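PDB 3AJY: ancestral congerin Con-anc, which is a reconstructed ancestral fish galectin that binds beta-galactoside sugars and probably represents a forerunner of the congerins of the conger eel. Local coordinates for residues F86-T91 against F97-L102. Numbering follows the deposited sequence.
Sequences FEITIT and FYIELL
The side chains of Ile88 and Ile99 run alongside each other in a common direction, with CG2 of Ile88 meeting CG2 of Ile99 at 3.8 Å. Each CG2 stands anti to its own backbone N, as chi1 of -58° in Ile88 and -57° in Ile99 requires, and this brings the two methyls together. Leu101 runs alongside Ile88 as well, with its CD2 against CG1 of Ile88, while further along Ile90 directs CG2 at the edge of the Phe97 ring, 4.0 Å from CD1. All five side chains are buried, because strands 85-92 and 96-101 form an antiparallel hairpin in the five-stranded sheet of the galectin beta-sandwich, and this face of it is turned to the opposing sheet, where Leu46 touches both Ile88 and Ile99. Backbone bonds join the hairpin at two hydrogen-bonded pairs, Thr89 with Glu100 and Thr91 with Tyr98; the shortest runs from Tyr98 N to Thr91 O, 2.7 Å.

The other face, with Thr89, Thr91, Tyr98 and Glu100, is looser and hydrated. There CG2 of Thr91 rests 4.0 Å from CB of Tyr98, whose hydroxyl is hydrogen-bonded to Asp93 OD1. One water donates to both Thr89 O and Tyr98 O, adding to their interstrand bonds. At the Leu102 end of the hairpin a second water donates to both Glu87 O and Glu100 O, and exposed Leu102 lays CD1 3.7 Å from CB of Glu87.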
loop_
_atom_site.group_PDB
_atom_site.type_symbol
_atom_site.label_atom_id
_atom_site.label_comp_id
_atom_site.label_asym_id
_atom_site.label_seq_id
_atom_site.Cartn_x
_atom_site.Cartn_y
_atom_site.Cartn_z
ATOM N N PHE A 86 5.391 10.679 10.628
ATOM C CA PHE A 86 5.060 9.610 11.555
ATOM C C PHE A 86 5.372 8.270 10.914
ATOM O O PHE A 86 5.355 8.125 9.695
ATOM C CB PHE A 86 3.600 9.673 12.015
ATOM C CG PHE A 86 2.605 9.232 10.967
ATOM C CD1 PHE A 86 1.957 10.168 10.175
ATOM C CD2 PHE A 86 2.302 7.875 10.800
ATOM C CE1 PHE A 86 1.023 9.755 9.196
ATOM C CE2 PHE A 86 1.398 7.446 9.834
ATOM C CZ PHE A 86 0.759 8.400 9.010
ATOM N N GLU A 87 5.669 7.281 11.737
ATOM C CA GLU A 87 5.827 5.940 11.215
ATOM C C GLU A 87 5.416 4.933 12.263
ATOM O O GLU A 87 5.769 5.067 13.439
ATOM C CB GLU A 87 7.252 5.690 10.729
ATOM C CG GLU A 87 7.356 4.538 9.741
ATOM C CD GLU A 87 8.804 4.110 9.508
ATOM O OE1 GLU A 87 9.529 4.842 8.807
ATOM O OE2 GLU A 87 9.208 3.047 10.032
ATOM N N ILE A 88 4.650 3.937 11.838
ATOM C CA ILE A 88 4.117 2.935 12.752
ATOM C C ILE A 88 4.223 1.562 12.114
ATOM O O ILE A 88 3.932 1.403 10.941
ATOM C CB ILE A 88 2.629 3.254 13.127
ATOM C CG1 ILE A 88 2.526 4.645 13.756
ATOM C CG2 ILE A 88 2.058 2.241 14.102
ATOM C CD1 ILE A 88 1.110 5.255 13.676
ATOM N N THR A 89 4.657 0.568 12.879
ATOM C CA THR A 89 4.669 -0.831 12.397
ATOM C C THR A 89 3.803 -1.721 13.290
ATOM O O THR A 89 3.886 -1.660 14.528
ATOM C CB THR A 89 6.113 -1.386 12.282
ATOM O OG1 THR A 89 6.837 -0.608 11.316
ATOM C CG2 THR A 89 6.126 -2.845 11.830
ATOM N N ILE A 90 2.974 -2.542 12.651
ATOM C CA ILE A 90 2.000 -3.387 13.342
ATOM C C ILE A 90 2.140 -4.825 12.866
ATOM O O ILE A 90 2.286 -5.089 11.676
ATOM C CB ILE A 90 0.532 -2.948 13.042
ATOM C CG1 ILE A 90 0.312 -1.467 13.401
ATOM C CG2 ILE A 90 -0.452 -3.842 13.814
ATOM C CD1 ILE A 90 -1.013 -0.880 12.864
ATOM N N THR A 91 2.106 -5.753 13.804
ATOM C CA THR A 91 2.051 -7.163 13.467
ATOM C C THR A 91 1.163 -7.782 14.515
ATOM O O THR A 91 0.869 -7.147 15.525
ATOM C CB THR A 91 3.469 -7.833 13.458
ATOM O OG1 THR A 91 3.368 -9.141 12.882
ATOM C CG2 THR A 91 4.021 -7.961 14.847
ATOM N N PHE A 97 -2.188 -7.816 19.063
ATOM C CA PHE A 97 -1.529 -6.935 18.097
ATOM C C PHE A 97 -0.294 -6.384 18.777
ATOM O O PHE A 97 -0.326 -6.105 19.969
ATOM C CB PHE A 97 -2.452 -5.781 17.668
ATOM C CG PHE A 97 -3.512 -6.203 16.704
ATOM C CD1 PHE A 97 -3.249 -6.231 15.334
ATOM C CD2 PHE A 97 -4.752 -6.628 17.160
ATOM C CE1 PHE A 97 -4.214 -6.656 14.432
ATOM C CE2 PHE A 97 -5.722 -7.056 16.264
ATOM C CZ PHE A 97 -5.457 -7.071 14.901
ATOM N N TYR A 98 0.788 -6.232 18.024
ATOM C CA TYR A 98 2.016 -5.635 18.553
ATOM C C TYR A 98 2.363 -4.411 17.731
ATOM O O TYR A 98 2.597 -4.513 16.531
ATOM C CB TYR A 98 3.166 -6.634 18.513
ATOM C CG TYR A 98 2.823 -7.944 19.161
ATOM C CD1 TYR A 98 2.189 -8.957 18.437
ATOM C CD2 TYR A 98 3.110 -8.171 20.507
ATOM C CE1 TYR A 98 1.869 -10.173 19.038
ATOM C CE2 TYR A 98 2.786 -9.385 21.111
ATOM C CZ TYR A 98 2.172 -10.375 20.371
ATOM O OH TYR A 98 1.838 -11.572 20.970
ATOM N N ILE A 99 2.373 -3.254 18.380
ATOM C CA ILE A 99 2.531 -1.969 17.699
ATOM C C ILE A 99 3.855 -1.295 18.112
ATOM O O ILE A 99 4.096 -1.100 19.304
ATOM C CB ILE A 99 1.355 -1.019 18.046
ATOM C CG1 ILE A 99 -0.005 -1.643 17.691
ATOM C CG2 ILE A 99 1.526 0.316 17.355
ATOM C CD1 ILE A 99 -0.860 -2.049 18.884
ATOM N N GLU A 100 4.696 -0.943 17.135
ATOM C CA GLU A 100 5.929 -0.181 17.397
ATOM C C GLU A 100 5.888 1.220 16.786
ATOM O O GLU A 100 5.679 1.383 15.588
ATOM C CB GLU A 100 7.189 -0.917 16.917
ATOM C CG GLU A 100 8.507 -0.193 17.302
ATOM C CD GLU A 100 9.774 -0.952 16.890
ATOM O OE1 GLU A 100 9.729 -1.736 15.910
ATOM O OE2 GLU A 100 10.828 -0.764 17.555
ATOM N N LEU A 101 6.093 2.223 17.631
ATOM C CA LEU A 101 6.174 3.614 17.195
ATOM C C LEU A 101 7.623 3.995 16.847
ATOM O O LEU A 101 8.579 3.268 17.190
ATOM C CB LEU A 101 5.596 4.529 18.270
ATOM C CG LEU A 101 4.206 4.150 18.810
ATOM C CD1 LEU A 101 3.760 5.148 19.879
ATOM C CD2 LEU A 101 3.120 4.008 17.721
ATOM N N LEU A 102 7.795 5.130 16.168
ATOM C CA LEU A 102 9.099 5.461 15.590
ATOM C C LEU A 102 10.220 5.718 16.612
ATOM O O LEU A 102 11.402 5.611 16.288
ATOM C CB LEU A 102 8.984 6.630 14.593
ATOM C CG LEU A 102 10.168 6.809 13.622
ATOM C CD1 LEU A 102 10.354 5.595 12.716
ATOM C CD2 LEU A 102 10.045 8.100 12.800
HETATM O O HOH W 1 7.632 2.692 14.081
HETATM O O HOH W 2 5.332 -4.215 15.634
#